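Local coordinates for beta-N-acetylhexosaminidase (Streptomyces plicatus, PDB 1JAK), which hydrolyses terminal N-acetylhexosamine residues from glycoconjugates as a family 20 glycoside hydrolase that works by substrate-assisted catalysis, at residues F332-Q337 / G355-E360; K345-W350 / E360-Q365. One frame throughout, in Å; residues are numbered along the deposited sequence.

Interaction 1. Residues F332-Q337 / G355-E360; sequences FMKRVQ and GAEPVE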
ATOM      1  N   PHE A 332     -28.808   1.900   5.105  1.00 10.70           N
ATOM      2  CA  PHE A 332     -27.745   1.290   5.898  1.00 10.79           C
ATOM      3  C   PHE A 332     -26.561   2.236   6.073  1.00 10.45           C
ATOM      4  O   PHE A 332     -26.077   2.447   7.188  1.00 11.22           O
ATOM      5  CB  PHE A 332     -27.256   0.003   5.225  1.00  9.77           C
ATOM      6  CG  PHE A 332     -26.158  -0.698   5.980  1.00 11.38           C
ATOM      7  CD1 PHE A 332     -26.453  -1.534   7.052  1.00 10.70           C
ATOM      8  CD2 PHE A 332     -24.827  -0.513   5.621  1.00 10.87           C
ATOM      9  CE1 PHE A 332     -25.434  -2.181   7.760  1.00 10.74           C
ATOM     10  CE2 PHE A 332     -23.801  -1.154   6.322  1.00 10.11           C
ATOM     11  CZ  PHE A 332     -24.106  -1.988   7.392  1.00  9.62           C
ATOM     12  N   MET A 333     -26.087   2.799   4.969  1.00  9.93           N
ATOM     13  CA  MET A 333     -24.948   3.707   5.029  1.00 10.64           C
ATOM     14  C   MET A 333     -25.256   4.982   5.803  1.00 11.96           C
ATOM     15  O   MET A 333     -24.376   5.543   6.451  1.00 11.09           O
ATOM     16  CB  MET A 333     -24.460   4.038   3.619  1.00 10.85           C
ATOM     17  CG  MET A 333     -23.782   2.853   2.942  1.00 11.86           C
ATOM     18  SD  MET A 333     -22.427   2.204   3.958  1.00 11.80           S
ATOM     19  CE  MET A 333     -21.472   1.296   2.712  1.00 10.45           C
ATOM     20  N   LYS A 334     -26.503   5.439   5.743  1.00 12.16           N
ATOM     21  CA  LYS A 334     -26.891   6.643   6.473  1.00 13.47           C
ATOM     22  C   LYS A 334     -26.772   6.369   7.973  1.00 13.88           C
ATOM     23  O   LYS A 334     -26.360   7.233   8.753  1.00 13.04           O
ATOM     24  CB  LYS A 334     -28.336   7.022   6.131  1.00 15.97           C
ATOM     25  CG  LYS A 334     -28.873   8.230   6.893  1.00 21.29           C
ATOM     26  CD  LYS A 334     -28.243   9.526   6.410  1.00 25.03           C
ATOM     27  CE  LYS A 334     -28.852  10.732   7.117  1.00 28.44           C
ATOM     28  NZ  LYS A 334     -28.372  12.018   6.534  1.00 30.18           N
ATOM     29  N   ARG A 335     -27.119   5.147   8.362  1.00 12.75           N
ATOM     30  CA  ARG A 335     -27.082   4.732   9.760  1.00 13.50           C
ATOM     31  C   ARG A 335     -25.695   4.375  10.291  1.00 14.09           C
ATOM     32  O   ARG A 335     -25.373   4.680  11.441  1.00 15.03           O
ATOM     33  CB  ARG A 335     -28.011   3.532   9.960  1.00 16.16           C
ATOM     34  CG  ARG A 335     -29.470   3.820   9.640  1.00 17.90           C
ATOM     35  CD  ARG A 335     -30.270   2.537   9.479  1.00 19.85           C
ATOM     36  NE  ARG A 335     -31.670   2.810   9.164  1.00 20.00           N
ATOM     37  CZ  ARG A 335     -32.532   1.896   8.731  1.00 21.60           C
ATOM     38  NH1 ARG A 335     -32.140   0.641   8.558  1.00 20.49           N
ATOM     39  NH2 ARG A 335     -33.789   2.236   8.471  1.00 20.37           N
ATOM     40  N   VAL A 336     -24.871   3.741   9.463  1.00 12.65           N
ATOM     41  CA  VAL A 336     -23.549   3.317   9.918  1.00 13.28           C
ATOM     42  C   VAL A 336     -22.391   4.308   9.805  1.00 12.73           C
ATOM     43  O   VAL A 336     -21.473   4.269  10.624  1.00 11.97           O
ATOM     44  CB  VAL A 336     -23.124   2.000   9.225  1.00 14.05           C
ATOM     45  CG1 VAL A 336     -24.119   0.899   9.554  1.00 13.32           C
ATOM     46  CG2 VAL A 336     -23.031   2.207   7.726  1.00 17.42           C
ATOM     47  N   GLN A 337     -22.409   5.192   8.812  1.00 12.71           N
ATOM     48  CA  GLN A 337     -21.303   6.140   8.681  1.00 12.85           C
ATOM     49  C   GLN A 337     -21.026   6.909   9.972  1.00 13.35           C
ATOM     50  O   GLN A 337     -19.870   7.058  10.371  1.00 12.26           O
ATOM     51  CB  GLN A 337     -21.555   7.132   7.543  1.00 12.21           C
ATOM     52  CG  GLN A 337     -21.490   6.522   6.153  1.00 13.28           C
ATOM     53  CD  GLN A 337     -21.588   7.569   5.061  1.00 12.48           C
ATOM     54  OE1 GLN A 337     -20.605   8.238   4.737  1.00 11.62           O
ATOM     55  NE2 GLN A 337     -22.781   7.725   4.497  1.00 12.89           N
ATOM     56  N   GLY A 355     -23.025   6.998  -3.797  1.00 10.73           N
ATOM     57  CA  GLY A 355     -24.442   6.947  -4.104  1.00 11.80           C
ATOM     58  C   GLY A 355     -25.277   6.830  -2.842  1.00 12.32           C
ATOM     59  O   GLY A 355     -26.491   6.640  -2.914  1.00 13.29           O
ATOM     60  N   ALA A 356     -24.633   6.955  -1.683  1.00 11.90           N
ATOM     61  CA  ALA A 356     -25.332   6.846  -0.407  1.00 12.41           C
ATOM     62  C   ALA A 356     -24.998   7.988   0.550  1.00 13.83           C
ATOM     63  O   ALA A 356     -24.823   7.776   1.752  1.00 13.69           O
ATOM     64  CB  ALA A 356     -25.016   5.506   0.246  1.00 12.88           C
ATOM     65  N   GLU A 357     -24.899   9.193   0.001  1.00 14.63           N
ATOM     66  CA  GLU A 357     -24.626  10.401   0.772  1.00 15.96           C
ATOM     67  C   GLU A 357     -23.450  10.325   1.748  1.00 14.85           C
ATOM     68  O   GLU A 357     -23.638  10.161   2.958  1.00 14.38           O
ATOM     69  CB  GLU A 357     -25.891  10.812   1.531  1.00 18.77           C
ATOM     70  CG  GLU A 357     -25.765  12.116   2.295  1.00 24.46           C
ATOM     71  CD  GLU A 357     -27.060  12.522   2.969  1.00 28.10           C
ATOM     72  OE1 GLU A 357     -27.646  11.684   3.689  1.00 31.62           O
ATOM     73  OE2 GLU A 357     -27.492  13.680   2.783  1.00 29.01           O
ATOM     74  N   PRO A 358     -22.219  10.453   1.232  1.00 14.20           N
ATOM     75  CA  PRO A 358     -21.028  10.401   2.087  1.00 13.30           C
ATOM     76  C   PRO A 358     -21.101  11.506   3.139  1.00 13.61           C
ATOM     77  O   PRO A 358     -21.519  12.626   2.834  1.00 14.07           O
ATOM     78  CB  PRO A 358     -19.885  10.641   1.103  1.00 13.68           C
ATOM     79  CG  PRO A 358     -20.419  10.096  -0.187  1.00 14.52           C
ATOM     80  CD  PRO A 358     -21.843  10.594  -0.185  1.00 13.43           C
ATOM     81  N   VAL A 359     -20.705  11.196   4.369  1.00 12.56           N
ATOM     82  CA  VAL A 359     -20.724  12.198   5.430  1.00 12.28           C
ATOM     83  C   VAL A 359     -19.562  13.161   5.231  1.00 12.98           C
ATOM     84  O   VAL A 359     -18.633  12.884   4.474  1.00 11.88           O
ATOM     85  CB  VAL A 359     -20.604  11.561   6.837  1.00 12.50           C
ATOM     86  CG1 VAL A 359     -21.830  10.718   7.134  1.00 12.77           C
ATOM     87  CG2 VAL A 359     -19.337  10.714   6.928  1.00 12.36           C
ATOM     88  N   GLU A 360     -19.620  14.301   5.908  1.00 13.36           N
ATOM     89  CA  GLU A 360     -18.561  15.291   5.799  1.00 14.47           C
ATOM     90  C   GLU A 360     -17.231  14.666   6.210  1.00 12.77           C
ATOM     91  O   GLU A 360     -17.166  13.920   7.188  1.00 13.36           O
ATOM     92  CB  GLU A 360     -18.874  16.493   6.694  1.00 18.10           C
ATOM     93  CG  GLU A 360     -17.756  17.521   6.773  1.00 24.18           C
ATOM     94  CD  GLU A 360     -18.143  18.740   7.591  1.00 29.30           C
ATOM     95  OE1 GLU A 360     -18.641  18.563   8.723  1.00 32.12           O
ATOM     96  OE2 GLU A 360     -17.943  19.873   7.103  1.00 32.22           O
TER

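Interaction 2. Residues K345-W350 / E360-Q365; sequences KTVVGW and EGALVQ. With IFG ((2R,3R,4S,5R)-2-acetamido-3,4-dihydroxy-5-hydroxymethyl-piperidine), chain F.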
ATOM      1  N   LYS A 345     -12.931   8.391  14.129  1.00 10.82           N
ATOM      2  CA  LYS A 345     -12.204   8.137  12.891  1.00 10.99           C
ATOM      3  C   LYS A 345     -12.879   8.743  11.666  1.00 10.84           C
ATOM      4  O   LYS A 345     -14.037   9.168  11.717  1.00 12.81           O
ATOM      5  CB  LYS A 345     -12.021   6.628  12.691  1.00 10.02           C
ATOM      6  CG  LYS A 345     -11.275   5.941  13.833  1.00  9.53           C
ATOM      7  CD  LYS A 345      -9.883   6.534  14.030  1.00 10.51           C
ATOM      8  CE  LYS A 345      -9.198   5.927  15.251  1.00 10.83           C
ATOM      9  NZ  LYS A 345      -7.843   6.508  15.491  1.00 11.38           N
ATOM     10  N   THR A 346     -12.129   8.790  10.570  1.00 10.24           N
ATOM     11  CA  THR A 346     -12.614   9.323   9.304  1.00 10.19           C
ATOM     12  C   THR A 346     -13.013   8.145   8.431  1.00 10.70           C
ATOM     13  O   THR A 346     -12.202   7.260   8.164  1.00 11.22           O
ATOM     14  CB  THR A 346     -11.517  10.133   8.591  1.00 10.69           C
ATOM     15  OG1 THR A 346     -11.203  11.294   9.373  1.00 11.58           O
ATOM     16  CG2 THR A 346     -11.976  10.560   7.198  1.00 10.40           C
ATOM     17  N   VAL A 347     -14.257   8.137   7.974  1.00 10.11           N
ATOM     18  CA  VAL A 347     -14.730   7.032   7.156  1.00 10.84           C
ATOM     19  C   VAL A 347     -14.220   7.037   5.719  1.00  9.22           C
ATOM     20  O   VAL A 347     -14.053   8.086   5.094  1.00  9.34           O
ATOM     21  CB  VAL A 347     -16.282   6.983   7.141  1.00 13.77           C
ATOM     22  CG1 VAL A 347     -16.837   8.262   6.555  1.00 14.81           C
ATOM     23  CG2 VAL A 347     -16.762   5.771   6.343  1.00 16.19           C
ATOM     24  N   VAL A 348     -13.948   5.836   5.220  1.00  8.80           N
ATOM     25  CA  VAL A 348     -13.510   5.633   3.849  1.00  7.35           C
ATOM     26  C   VAL A 348     -14.392   4.497   3.353  1.00  7.75           C
ATOM     27  O   VAL A 348     -14.730   3.595   4.115  1.00  8.11           O
ATOM     28  CB  VAL A 348     -12.044   5.162   3.753  1.00  8.49           C
ATOM     29  CG1 VAL A 348     -11.648   5.020   2.285  1.00  8.37           C
ATOM     30  CG2 VAL A 348     -11.121   6.148   4.463  1.00  8.18           C
ATOM     31  N   GLY A 349     -14.784   4.554   2.088  1.00  8.83           N
ATOM     32  CA  GLY A 349     -15.598   3.492   1.530  1.00  8.14           C
ATOM     33  C   GLY A 349     -15.304   3.374   0.052  1.00  7.38           C
ATOM     34  O   GLY A 349     -14.692   4.272  -0.525  1.00  8.26           O
ATOM     35  N   TRP A 350     -15.701   2.267  -0.568  1.00  6.87           N
ATOM     36  CA  TRP A 350     -15.489   2.130  -2.003  1.00  6.32           C
ATOM     37  C   TRP A 350     -16.423   3.163  -2.630  1.00  6.70           C
ATOM     38  O   TRP A 350     -17.343   3.638  -1.957  1.00  8.83           O
ATOM     39  CB  TRP A 350     -15.805   0.703  -2.453  1.00  5.80           C
ATOM     40  CG  TRP A 350     -14.838  -0.290  -1.856  1.00  6.29           C
ATOM     41  CD1 TRP A 350     -15.063  -1.122  -0.798  1.00  6.26           C
ATOM     42  CD2 TRP A 350     -13.477  -0.507  -2.255  1.00  7.38           C
ATOM     43  NE1 TRP A 350     -13.926  -1.845  -0.510  1.00  7.17           N
ATOM     44  CE2 TRP A 350     -12.939  -1.486  -1.391  1.00  7.20           C
ATOM     45  CE3 TRP A 350     -12.661   0.029  -3.263  1.00  6.24           C
ATOM     46  CZ2 TRP A 350     -11.616  -1.944  -1.501  1.00  6.37           C
ATOM     47  CZ3 TRP A 350     -11.344  -0.427  -3.374  1.00  6.89           C
ATOM     48  CH2 TRP A 350     -10.838  -1.405  -2.495  1.00  7.78           C
ATOM     49  N   GLU A 360     -19.620  14.301   5.908  1.00 13.36           N
ATOM     50  CA  GLU A 360     -18.561  15.291   5.799  1.00 14.47           C
ATOM     51  C   GLU A 360     -17.231  14.666   6.210  1.00 12.77           C
ATOM     52  O   GLU A 360     -17.166  13.920   7.188  1.00 13.36           O
ATOM     53  CB  GLU A 360     -18.874  16.493   6.694  1.00 18.10           C
ATOM     54  CG  GLU A 360     -17.756  17.521   6.773  1.00 24.18           C
ATOM     55  CD  GLU A 360     -18.143  18.740   7.591  1.00 29.30           C
ATOM     56  OE1 GLU A 360     -18.641  18.563   8.723  1.00 32.12           O
ATOM     57  OE2 GLU A 360     -17.943  19.873   7.103  1.00 32.22           O
ATOM     58  N   GLY A 361     -16.182  14.963   5.448  1.00 12.25           N
ATOM     59  CA  GLY A 361     -14.861  14.443   5.756  1.00 11.80           C
ATOM     60  C   GLY A 361     -14.565  13.066   5.194  1.00 12.32           C
ATOM     61  O   GLY A 361     -13.426  12.603   5.231  1.00 11.29           O
ATOM     62  N   ALA A 362     -15.584  12.404   4.665  1.00 11.65           N
ATOM     63  CA  ALA A 362     -15.396  11.068   4.115  1.00 11.59           C
ATOM     64  C   ALA A 362     -14.571  11.053   2.836  1.00 11.10           C
ATOM     65  O   ALA A 362     -14.461  12.060   2.135  1.00 11.51           O
ATOM     66  CB  ALA A 362     -16.752  10.426   3.854  1.00 11.39           C
ATOM     67  N   LEU A 363     -13.973   9.899   2.553  1.00 10.28           N
ATOM     68  CA  LEU A 363     -13.206   9.699   1.331  1.00 10.30           C
ATOM     69  C   LEU A 363     -13.809   8.471   0.665  1.00  9.53           C
ATOM     70  O   LEU A 363     -14.289   7.571   1.351  1.00  9.56           O
ATOM     71  CB  LEU A 363     -11.731   9.401   1.617  1.00 11.15           C
ATOM     72  CG  LEU A 363     -10.804  10.486   2.158  1.00 12.72           C
ATOM     73  CD1 LEU A 363     -11.031  10.661   3.647  1.00 15.25           C
ATOM     74  CD2 LEU A 363      -9.360  10.075   1.895  1.00 14.89           C
ATOM     75  N   VAL A 364     -13.816   8.441  -0.662  1.00  9.36           N
ATOM     76  CA  VAL A 364     -14.319   7.266  -1.360  1.00  8.73           C
ATOM     77  C   VAL A 364     -13.225   6.751  -2.275  1.00  8.46           C
ATOM     78  O   VAL A 364     -12.452   7.527  -2.842  1.00  8.65           O
ATOM     79  CB  VAL A 364     -15.606   7.547  -2.179  1.00  9.79           C
ATOM     80  CG1 VAL A 364     -16.753   7.862  -1.229  1.00 10.19           C
ATOM     81  CG2 VAL A 364     -15.381   8.683  -3.166  1.00 10.85           C
ATOM     82  N   GLN A 365     -13.146   5.431  -2.391  1.00  7.52           N
ATOM     83  CA  GLN A 365     -12.130   4.802  -3.219  1.00  6.21           C
ATOM     84  C   GLN A 365     -12.743   4.336  -4.533  1.00  7.62           C
ATOM     85  O   GLN A 365     -13.534   3.393  -4.563  1.00  8.03           O
ATOM     86  CB  GLN A 365     -11.510   3.616  -2.476  1.00  6.81           C
ATOM     87  CG  GLN A 365     -10.247   3.090  -3.134  1.00  7.69           C
ATOM     88  CD  GLN A 365      -9.576   1.991  -2.333  1.00  7.63           C
ATOM     89  OE1 GLN A 365      -9.854   1.804  -1.143  1.00  7.14           O
ATOM     90  NE2 GLN A 365      -8.674   1.263  -2.982  1.00  6.50           N
TER
HETATM   91  N1  IFG F 601     -14.112  -6.747  -6.759  1.00  7.82           N
HETATM   92  C2  IFG F 601     -14.239  -6.930  -5.290  1.00  7.93           C
HETATM   93  C3  IFG F 601     -12.988  -7.583  -4.573  1.00  7.19           C
HETATM   94  C4  IFG F 601     -12.316  -8.705  -5.392  1.00  7.77           C
HETATM   95  C5  IFG F 601     -12.020  -8.169  -6.795  1.00  7.32           C
HETATM   96  C6  IFG F 601     -11.304  -9.139  -7.730  1.00  7.71           C
HETATM   97  C7  IFG F 601     -13.756  -4.544  -4.929  1.00  7.39           C
HETATM   98  C8  IFG F 601     -13.953  -3.183  -4.310  1.00  6.95           C
HETATM   99  C9  IFG F 601     -13.281  -7.689  -7.525  1.00  6.67           C
HETATM  100  N2  IFG F 601     -14.542  -5.628  -4.655  1.00  6.65           N
HETATM  101  O7  IFG F 601     -12.840  -4.648  -5.732  1.00  6.85           O
HETATM  102  O3  IFG F 601     -13.387  -8.094  -3.308  1.00  6.78           O
HETATM  103  O4  IFG F 601     -13.222  -9.803  -5.494  1.00  9.48           O
HETATM  104  O6  IFG F 601     -10.630  -8.448  -8.776  1.00  6.35           O

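Interaction 1. Residues F332-Q337 / G355-E360
Gln337, on helix 326-342, reads the backbone of the loop 355-360 with both ends of its side-chain amide, joining an outer helix of the catalytic alpha/beta barrel to the loop between strands 346-350 and 363-366. Its NE2 donates to Glu357 O at 3.0 Å, while its OE1 accepts from Val359 N, also at 3.0 Å; the second donor stands 37° above the carbonyl plane. The two bonds straddle Pro358, whose ring nitrogen has no hydrogen to give. They set the rotation of the amide; a weak bond from NE2 back to Met333 O, in its own helix, adds to them. Nearer the helix, Val359 CG1 packs on Gln337 CB at 3.6 Å. One turn earlier, Met333 CB packs on Ala356 CB at 3.7 Å. Lys334 CG stands anti to the backbone N (chi1 177°), and a bend at chi2 brings NZ to 3.0 Å from Glu357 OE1, a salt bridge made from above the carboxylate plane. A leucine in place of Gln337 would probably leave Glu357 O and Val359 N without these partners. A buried amide thus satisfies one acceptor and one donor of an irregular loop, with the Lys334-Glu357 pair at the exposed border.

Interaction 2. Residues K345-W350 / E360-Q365
Two neighbouring parallel strands of the catalytic alpha/beta barrel, 346-350 and 363-365, meet here with Val348 beside Leu363, Gly349 beside Val364 and Trp350 beside Gln365. Leu363 N donates to Val347 O at 3.1 Å, Gly349 N to Leu363 O, and Gln365 N to Gly349 O at 2.7 Å. Near the start of the pair, Val347 CG1 presses tightly on Ala362 CB at 3.5 Å. With OG1 beside the backbone N (chi1 -65°), Thr346 CG2 is left anti to that N and rests 3.7 Å from Leu363 CD1. As in other TIM barrels, the C-terminal ends of the strands carry the active site, and Trp350 brings this pair into the ligand pocket. The acetamide methyl of the inhibitor, IFG C8, sits over the centre of the indole, 3.4 Å from Trp350 CD2. Behind the opposite face the side chain of Gln365 runs alongside Trp350, although the exact fit of amide on ring is doubtful. Trp350 NE1 is hydrogen-bonded to Glu250, and its ring meets Trp367 edge-to-face. The Gln365 amide is held in turn by His315 at OE1 and Ser393 at NE2.

Followed from the N terminus, the chain runs through helix 326-342, leaves it by a short turn, enters strand 346-350, passes through the loop that holds 355-360 and continues into strand 363-366. Interaction 1 closes the path from the helix to that loop, with 17 residues between its segments; interaction 2 closes the shorter path from one strand to the next, with nine. The order along the chain is helix, strand, loop, strand, so the two closures cross rather than nest, and they share Glu360. Their centres lie 10 Å apart, and they touch where Val359 CG2 comes within 3.5 Å of Val347 CG1. Together they join an outer helix of the barrel, the strand-to-strand loop and two adjacent strands.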